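Local coordinates for protein RNA polymerase II subunit A C-terminal domain phosphatase SSU72 (PDB 4H3K) that removes phosphate from serine and threonine of the RNA polymerase II C-terminal domain and takes part in RNA processing, polyadenylation and transcription termination, at residues 29-34 / 54-59; 36-41 / 161-166. The protein carries 1 engineered substitution. All blocks are in the same frame, centred on the assembly; numbering follows the deposited sequence.

Interaction 1: 29-34 / 54-59; sequences AVVSSS and RSFGTG. Engineered in segment 29-34: Ser32 (natural residue Cys). With PO4 (phosphate ion), chain F.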
ATOM      1  N   ALA B  29      -4.903   6.138 -10.833  1.00 22.82           N
ATOM      2  CA  ALA B  29      -6.165   5.502 -11.204  1.00 22.66           C
ATOM      3  C   ALA B  29      -7.271   6.461 -10.845  1.00 22.81           C
ATOM      4  O   ALA B  29      -7.227   7.087  -9.778  1.00 23.35           O
ATOM      5  CB  ALA B  29      -6.369   4.185 -10.471  1.00 22.64           C
ATOM      6  N   VAL B  30      -8.220   6.635 -11.763  1.00 21.68           N
ATOM      7  CA  VAL B  30      -9.427   7.380 -11.464  1.00 21.39           C
ATOM      8  C   VAL B  30     -10.615   6.425 -11.529  1.00 21.88           C
ATOM      9  O   VAL B  30     -10.734   5.636 -12.475  1.00 21.36           O
ATOM     10  CB  VAL B  30      -9.653   8.573 -12.424  1.00 21.99           C
ATOM     11  CG1 VAL B  30     -10.865   9.382 -11.921  1.00 24.06           C
ATOM     12  CG2 VAL B  30      -8.428   9.490 -12.463  1.00 22.44           C
ATOM     13  N   VAL B  31     -11.482   6.500 -10.507  1.00 22.02           N
ATOM     14  CA  VAL B  31     -12.545   5.509 -10.301  1.00 22.19           C
ATOM     15  C   VAL B  31     -13.914   6.196 -10.137  1.00 22.37           C
ATOM     16  O   VAL B  31     -14.079   7.114  -9.323  1.00 23.13           O
ATOM     17  CB  VAL B  31     -12.255   4.639  -9.047  1.00 22.07           C
ATOM     18  CG1 VAL B  31     -13.168   3.414  -9.015  1.00 23.00           C
ATOM     19  CG2 VAL B  31     -10.789   4.201  -9.017  1.00 19.84           C
ATOM     20  N   SER B  32     -14.898   5.766 -10.926  1.00 23.23           N
ATOM     21  CA  SER B  32     -16.250   6.254 -10.710  1.00 23.88           C
ATOM     22  C   SER B  32     -17.137   5.039 -10.445  1.00 24.68           C
ATOM     23  O   SER B  32     -16.648   3.986  -9.987  1.00 24.36           O
ATOM     24  CB  SER B  32     -16.747   7.066 -11.923  1.00 25.02           C
ATOM     25  OG  SER B  32     -16.710   6.231 -13.063  1.00 25.70           O
ATOM     26  N   SER B  33     -18.427   5.161 -10.721  1.00 25.13           N
ATOM     27  CA  SER B  33     -19.319   4.018 -10.469  1.00 27.07           C
ATOM     28  C   SER B  33     -19.437   3.070 -11.651  1.00 27.62           C
ATOM     29  O   SER B  33     -19.240   1.847 -11.516  1.00 28.43           O
ATOM     30  CB  SER B  33     -20.680   4.498  -9.990  1.00 27.83           C
ATOM     31  OG  SER B  33     -21.391   3.358  -9.574  1.00 31.90           O
ATOM     32  N   SER B  34     -19.706   3.639 -12.820  1.00 27.91           N
ATOM     33  CA  SER B  34     -19.943   2.861 -14.037  1.00 28.74           C
ATOM     34  C   SER B  34     -18.755   2.846 -15.007  1.00 28.52           C
ATOM     35  O   SER B  34     -18.821   2.163 -16.015  1.00 29.04           O
ATOM     36  CB  SER B  34     -21.175   3.403 -14.751  1.00 29.74           C
ATOM     37  OG  SER B  34     -22.318   3.260 -13.914  1.00 31.83           O
ATOM     38  N   ARG B  54      -5.063   4.914 -15.392  1.00 25.93           N
ATOM     39  CA  ARG B  54      -6.023   3.875 -15.687  1.00 27.40           C
ATOM     40  C   ARG B  54      -7.325   4.318 -15.012  1.00 26.11           C
ATOM     41  O   ARG B  54      -7.320   5.169 -14.112  1.00 24.55           O
ATOM     42  CB  ARG B  54      -5.576   2.521 -15.118  1.00 27.79           C
ATOM     43  CG  ARG B  54      -4.169   2.021 -15.526  1.00 32.66           C
ATOM     44  CD  ARG B  54      -4.177   0.932 -16.583  1.00 39.05           C
ATOM     45  NE  ARG B  54      -5.365   0.054 -16.573  1.00 42.19           N
ATOM     46  CZ  ARG B  54      -5.427  -1.186 -16.080  1.00 43.36           C
ATOM     47  NH1 ARG B  54      -4.386  -1.760 -15.475  1.00 44.25           N
ATOM     48  NH2 ARG B  54      -6.562  -1.866 -16.180  1.00 45.81           N
ATOM     49  N   SER B  55      -8.435   3.748 -15.452  1.00 25.41           N
ATOM     50  CA  SER B  55      -9.713   4.131 -14.917  1.00 24.03           C
ATOM     51  C   SER B  55     -10.594   2.914 -14.710  1.00 23.73           C
ATOM     52  O   SER B  55     -10.441   1.898 -15.397  1.00 24.01           O
ATOM     53  CB  SER B  55     -10.382   5.135 -15.855  1.00 24.30           C
ATOM     54  OG  SER B  55     -10.736   4.515 -17.068  1.00 25.78           O
ATOM     55  N   PHE B  56     -11.509   3.016 -13.741  1.00 23.05           N
ATOM     56  CA  PHE B  56     -12.290   1.872 -13.285  1.00 22.73           C
ATOM     57  C   PHE B  56     -13.627   2.345 -12.783  1.00 22.84           C
ATOM     58  O   PHE B  56     -13.825   3.542 -12.555  1.00 22.43           O
ATOM     59  CB  PHE B  56     -11.576   1.136 -12.121  1.00 22.53           C
ATOM     60  CG  PHE B  56     -10.195   0.669 -12.457  1.00 23.39           C
ATOM     61  CD1 PHE B  56     -10.010  -0.545 -13.110  1.00 25.74           C
ATOM     62  CD2 PHE B  56      -9.075   1.459 -12.130  1.00 24.01           C
ATOM     63  CE1 PHE B  56      -8.735  -0.989 -13.439  1.00 28.41           C
ATOM     64  CE2 PHE B  56      -7.801   1.043 -12.444  1.00 27.08           C
ATOM     65  CZ  PHE B  56      -7.616  -0.199 -13.096  1.00 26.92           C
ATOM     66  N   GLY B  57     -14.534   1.389 -12.595  1.00 23.73           N
ATOM     67  CA  GLY B  57     -15.786   1.630 -11.879  1.00 24.79           C
ATOM     68  C   GLY B  57     -15.915   0.636 -10.719  1.00 25.09           C
ATOM     69  O   GLY B  57     -15.417  -0.476 -10.797  1.00 26.05           O
ATOM     70  N   THR B  58     -16.572   1.040  -9.638  1.00 25.39           N
ATOM     71  CA  THR B  58     -16.813   0.126  -8.525  1.00 26.14           C
ATOM     72  C   THR B  58     -18.233  -0.403  -8.461  1.00 28.13           C
ATOM     73  O   THR B  58     -18.524  -1.254  -7.614  1.00 27.68           O
ATOM     74  CB  THR B  58     -16.558   0.791  -7.177  1.00 26.77           C
ATOM     75  OG1 THR B  58     -17.299   2.012  -7.120  1.00 25.06           O
ATOM     76  CG2 THR B  58     -15.041   1.055  -6.987  1.00 26.32           C
ATOM     77  N   GLY B  59     -19.121   0.098  -9.327  1.00 28.53           N
ATOM     78  CA  GLY B  59     -20.520  -0.319  -9.293  1.00 29.30           C
ATOM     79  C   GLY B  59     -20.697  -1.803  -9.594  1.00 31.48           C
ATOM     80  O   GLY B  59     -19.854  -2.438 -10.255  1.00 31.12           O
TER
HETATM   81  P   PO4 F 201     -19.717   7.306 -14.009  1.00 30.93           P
HETATM   82  O1  PO4 F 201     -18.611   6.616 -14.747  1.00 33.14           O
HETATM   83  O2  PO4 F 201     -21.008   7.320 -14.841  1.00 34.16           O
HETATM   84  O3  PO4 F 201     -19.367   8.751 -13.708  1.00 32.20           O
HETATM   85  O4  PO4 F 201     -20.026   6.660 -12.689  1.00 30.75           O
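Val30 and Phe56 sit at the middle of a parallel pairing between strands 27-32 and 52-57, the two strands of a beta-alpha-beta unit connected by helix 38-48. The short strand segments run 4.6 Å apart at an angle of 21°. Val30 uses both its polar backbone atoms across the gap: its N donates to Arg54 O, and its O accepts from Phe56 N at 3.0 Å. Ser32 does the same two residues on, its N bonding to Phe56 O and its O receiving Thr58 N. Ala29 and Val31 turn their backbone groups the other way, to Leu127 and Leu129 of the next strand. Beyond the strand ends, Gly59 N adds a bond to Ser33 O, 2.8 Å long and directed onto a lone pair. A CB on Gly57 or on Gly59 would collide with that same carbonyl oxygen; having none, both residues can pass close to it. On the face carrying Ala29, Val31 and Phe56, the methyl Ala29 CB meets the ring edge at Phe56 CE2, 4.0 Å away. Val31 CG1, anti to the backbone N (chi1 -167°), reaches Thr58 CG2 at 3.6 Å. Among the side-chain polar groups, Arg54 is paired with Asp123 and Glu116, Thr58 OG1 with Gln138, and Ser55 OG with His43. Ser32 stands in place of the natural cysteine and begins the phosphate-binding loop. Its engineered hydroxyl, OG, donates to phosphate O1 at 2.6 Å, while Ser33 N and Ser34 N converge on phosphate O4, the latter at 3.0 Å and nearly straight (170°).

Interaction 2: 36-41 / 161-166; sequences QNRSME and IQDNHE. With PO4 (phosphate ion), chain F.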
ATOM      1  N   GLN B  36     -17.937   5.263 -16.994  1.00 26.87           N
ATOM      2  CA  GLN B  36     -18.522   5.773 -18.248  1.00 27.24           C
ATOM      3  C   GLN B  36     -18.269   7.266 -18.438  1.00 27.30           C
ATOM      4  O   GLN B  36     -17.993   7.709 -19.550  1.00 25.19           O
ATOM      5  CB  GLN B  36     -20.024   5.567 -18.241  1.00 27.86           C
ATOM      6  CG  GLN B  36     -20.454   4.117 -18.424  1.00 29.65           C
ATOM      7  CD  GLN B  36     -20.152   3.627 -19.846  1.00 33.63           C
ATOM      8  OE1 GLN B  36     -19.836   4.417 -20.725  1.00 32.43           O
ATOM      9  NE2 GLN B  36     -20.226   2.324 -20.055  1.00 37.03           N
ATOM     10  N   ASN B  37     -18.395   8.021 -17.336  1.00 26.27           N
ATOM     11  CA  ASN B  37     -18.490   9.469 -17.401  1.00 26.71           C
ATOM     12  C   ASN B  37     -17.382  10.183 -16.600  1.00 25.82           C
ATOM     13  O   ASN B  37     -16.422  10.634 -17.184  1.00 26.24           O
ATOM     14  CB  ASN B  37     -19.913   9.916 -16.984  1.00 27.70           C
ATOM     15  CG  ASN B  37     -20.091  11.438 -16.983  1.00 28.52           C
ATOM     16  OD1 ASN B  37     -20.844  11.995 -16.171  1.00 30.82           O
ATOM     17  ND2 ASN B  37     -19.422  12.102 -17.890  1.00 23.97           N
ATOM     18  N   ARG B  38     -17.512  10.277 -15.276  1.00 25.00           N
ATOM     19  CA  ARG B  38     -16.529  11.026 -14.480  1.00 24.49           C
ATOM     20  C   ARG B  38     -15.090  10.497 -14.609  1.00 24.24           C
ATOM     21  O   ARG B  38     -14.139  11.265 -14.821  1.00 24.29           O
ATOM     22  CB  ARG B  38     -17.003  11.113 -13.032  1.00 25.51           C
ATOM     23  CG  ARG B  38     -18.320  11.889 -12.934  1.00 25.09           C
ATOM     24  CD  ARG B  38     -19.028  11.596 -11.625  1.00 24.15           C
ATOM     25  NE  ARG B  38     -19.526  10.211 -11.570  1.00 24.72           N
ATOM     26  CZ  ARG B  38     -20.016   9.638 -10.479  1.00 25.98           C
ATOM     27  NH1 ARG B  38     -20.076  10.325  -9.344  1.00 27.53           N
ATOM     28  NH2 ARG B  38     -20.441   8.367 -10.502  1.00 25.85           N
ATOM     29  N   SER B  39     -14.928   9.181 -14.532  1.00 23.30           N
ATOM     30  CA  SER B  39     -13.600   8.591 -14.598  1.00 23.07           C
ATOM     31  C   SER B  39     -13.013   8.637 -16.009  1.00 23.76           C
ATOM     32  O   SER B  39     -11.809   8.755 -16.160  1.00 25.41           O
ATOM     33  CB  SER B  39     -13.590   7.132 -14.041  1.00 22.03           C
ATOM     34  OG  SER B  39     -14.580   6.330 -14.712  1.00 25.19           O
ATOM     35  N   MET B  40     -13.859   8.578 -17.035  1.00 24.67           N
ATOM     36  CA  MET B  40     -13.396   8.571 -18.410  1.00 26.21           C
ATOM     37  C   MET B  40     -13.026   9.979 -18.912  1.00 26.86           C
ATOM     38  O   MET B  40     -12.039  10.145 -19.636  1.00 27.12           O
ATOM     39  CB  MET B  40     -14.417   7.880 -19.314  1.00 25.89           C
ATOM     40  CG  MET B  40     -14.531   6.393 -18.990  1.00 25.74           C
ATOM     41  SD  MET B  40     -12.997   5.531 -19.407  1.00 29.24           S
ATOM     42  CE  MET B  40     -13.215   5.277 -21.192  1.00 28.46           C
ATOM     43  N   GLU B  41     -13.825  10.966 -18.533  1.00 27.26           N
ATOM     44  CA  GLU B  41     -13.443  12.380 -18.717  1.00 28.29           C
ATOM     45  C   GLU B  41     -12.068  12.664 -18.093  1.00 27.33           C
ATOM     46  O   GLU B  41     -11.226  13.354 -18.691  1.00 28.37           O
ATOM     47  CB  GLU B  41     -14.502  13.283 -18.088  1.00 29.01           C
ATOM     48  CG  GLU B  41     -14.496  14.736 -18.604  1.00 34.54           C
ATOM     49  CD  GLU B  41     -14.724  14.814 -20.111  1.00 39.44           C
ATOM     50  OE1 GLU B  41     -13.910  15.442 -20.772  1.00 44.45           O
ATOM     51  OE2 GLU B  41     -15.681  14.203 -20.625  1.00 41.91           O
ATOM     52  N   ILE B 161     -18.051  14.348  -7.269  1.00 26.68           N
ATOM     53  CA  ILE B 161     -18.392  14.925  -8.562  1.00 25.99           C
ATOM     54  C   ILE B 161     -19.749  14.402  -9.020  1.00 27.15           C
ATOM     55  O   ILE B 161     -19.955  13.186  -9.100  1.00 25.36           O
ATOM     56  CB  ILE B 161     -17.328  14.587  -9.635  1.00 24.83           C
ATOM     57  CG1 ILE B 161     -15.935  15.111  -9.230  1.00 23.75           C
ATOM     58  CG2 ILE B 161     -17.779  15.122 -11.032  1.00 24.64           C
ATOM     59  CD1 ILE B 161     -14.758  14.314  -9.941  1.00 23.23           C
ATOM     60  N   GLN B 162     -20.659  15.310  -9.365  1.00 29.58           N
ATOM     61  CA  GLN B 162     -21.979  14.899  -9.855  1.00 32.80           C
ATOM     62  C   GLN B 162     -21.868  14.182 -11.200  1.00 32.65           C
ATOM     63  O   GLN B 162     -21.058  14.552 -12.070  1.00 31.62           O
ATOM     64  CB  GLN B 162     -22.919  16.102  -9.960  1.00 34.46           C
ATOM     65  CG  GLN B 162     -23.344  16.641  -8.595  1.00 39.82           C
ATOM     66  CD  GLN B 162     -24.589  17.525  -8.656  1.00 50.03           C
ATOM     67  OE1 GLN B 162     -24.735  18.371  -9.561  1.00 53.35           O
ATOM     68  NE2 GLN B 162     -25.491  17.348  -7.680  1.00 52.07           N
ATOM     69  N   ASP B 163     -22.706  13.175 -11.375  1.00 33.21           N
ATOM     70  CA  ASP B 163     -22.646  12.375 -12.573  1.00 34.21           C
ATOM     71  C   ASP B 163     -23.444  13.012 -13.730  1.00 35.73           C
ATOM     72  O   ASP B 163     -24.523  12.532 -14.085  1.00 35.91           O
ATOM     73  CB  ASP B 163     -23.112  10.944 -12.298  1.00 34.33           C
ATOM     74  CG  ASP B 163     -22.825  10.012 -13.457  1.00 34.93           C
ATOM     75  OD1 ASP B 163     -22.411  10.473 -14.555  1.00 37.24           O
ATOM     76  OD2 ASP B 163     -23.030   8.808 -13.294  1.00 37.66           O
ATOM     77  N   ASN B 164     -22.921  14.098 -14.297  1.00 35.65           N
ATOM     78  CA  ASN B 164     -23.430  14.639 -15.571  1.00 36.74           C
ATOM     79  C   ASN B 164     -22.219  15.152 -16.349  1.00 36.66           C
ATOM     80  O   ASN B 164     -21.135  15.289 -15.755  1.00 34.56           O
ATOM     81  CB  ASN B 164     -24.484  15.737 -15.345  1.00 38.18           C
ATOM     82  CG  ASN B 164     -23.936  16.928 -14.570  1.00 40.52           C
ATOM     83  OD1 ASN B 164     -23.029  17.624 -15.031  1.00 42.42           O
ATOM     84  ND2 ASN B 164     -24.499  17.174 -13.392  1.00 44.21           N
ATOM     85  N   HIS B 165     -22.379  15.432 -17.647  1.00 36.57           N
ATOM     86  CA  HIS B 165     -21.216  15.736 -18.494  1.00 36.98           C
ATOM     87  C   HIS B 165     -20.460  16.989 -18.047  1.00 36.48           C
ATOM     88  O   HIS B 165     -19.238  17.007 -18.040  1.00 34.79           O
ATOM     89  CB  HIS B 165     -21.573  15.817 -19.995  1.00 37.70           C
ATOM     90  CG  HIS B 165     -22.077  14.526 -20.557  1.00 41.40           C
ATOM     91  ND1 HIS B 165     -23.187  14.449 -21.377  1.00 43.97           N
ATOM     92  CD2 HIS B 165     -21.651  13.248 -20.376  1.00 43.41           C
ATOM     93  CE1 HIS B 165     -23.408  13.183 -21.693  1.00 46.14           C
ATOM     94  NE2 HIS B 165     -22.496  12.434 -21.094  1.00 46.31           N
ATOM     95  N   GLU B 166     -21.200  18.022 -17.669  1.00 37.18           N
ATOM     96  CA  GLU B 166     -20.587  19.282 -17.294  1.00 38.17           C
ATOM     97  C   GLU B 166     -19.746  19.183 -16.015  1.00 36.23           C
ATOM     98  O   GLU B 166     -18.604  19.653 -15.996  1.00 35.73           O
ATOM     99  CB  GLU B 166     -21.652  20.364 -17.168  1.00 40.35           C
ATOM    100  CG  GLU B 166     -21.138  21.626 -16.505  1.00 46.71           C
ATOM    101  CD  GLU B 166     -22.126  22.223 -15.517  1.00 54.09           C
ATOM    102  OE1 GLU B 166     -23.111  21.518 -15.152  1.00 57.98           O
ATOM    103  OE2 GLU B 166     -21.904  23.399 -15.122  1.00 55.89           O
TER
HETATM  104  P   PO4 F 201     -19.717   7.306 -14.009  1.00 30.93           P
HETATM  105  O1  PO4 F 201     -18.611   6.616 -14.747  1.00 33.14           O
HETATM  106  O2  PO4 F 201     -21.008   7.320 -14.841  1.00 34.16           O
HETATM  107  O3  PO4 F 201     -19.367   8.751 -13.708  1.00 32.20           O
HETATM  108  O4  PO4 F 201     -20.026   6.660 -12.689  1.00 30.75           O
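Arg38 holds Ile161 and the phosphate at once, through separate nitrogens of its guanidinium. NH1 donates to Ile161 O at 2.9 Å, with that carbonyl lying near the guanidinium plane, and also forms a salt bridge with Glu132. A bend at chi3 (-69°) turns the group back toward the anion, where NE meets phosphate O3 at 2.6 Å and NH2 meets O4 at 2.8 Å. The carboxylate of Asp163 is stacked on the guanidinium, the planes 13° apart, and Asp163 CB lies over one face. The salt bridge between Arg38 NH2 and Asp163 OD2 is long, 3.8 Å, and works by charge alone because the oxygen is well out of plane. Arg38 closes the C-X5-R phosphate loop of cysteine-based phosphatases, here with an engineered serine at its head, and begins helix 38-48. A leucine here would probably leave Ile161 O without this donor and phosphate O3 and O4 without their side-chain clasp. Asn37, at the helix N-cap position, packs its amide between Asp163 and the edge of the His165 ring, with Asn37 CB 3.5 Å from Asp163 OD1. Its backbone N bonds to phosphate O1 at 3.0 Å, nearly straight at 175°.

Interactions 1 and 2 lie with their centres about 11 Å apart and share one phosphate ion, probably from the crystallisation liquor, at a site consistent with that of a substrate phosphate. Interaction 1 supplies the beginning of the phosphate loop and holds it to segment 54-59, through the residues that follow strand 52-57; interaction 2 supplies its end and adds segment 161-166, 120 residues further along the chain. O4 is gripped from both, and so is O1. The two also touch directly: Ser32 OG and Ser39 OG are 2.7 Å apart, a probable hydrogen bond, and Ser55 OG packs against Met40 SD at 3.4 Å. Helix 38-48 thereby rests on the strand pair while its first turn faces the anion.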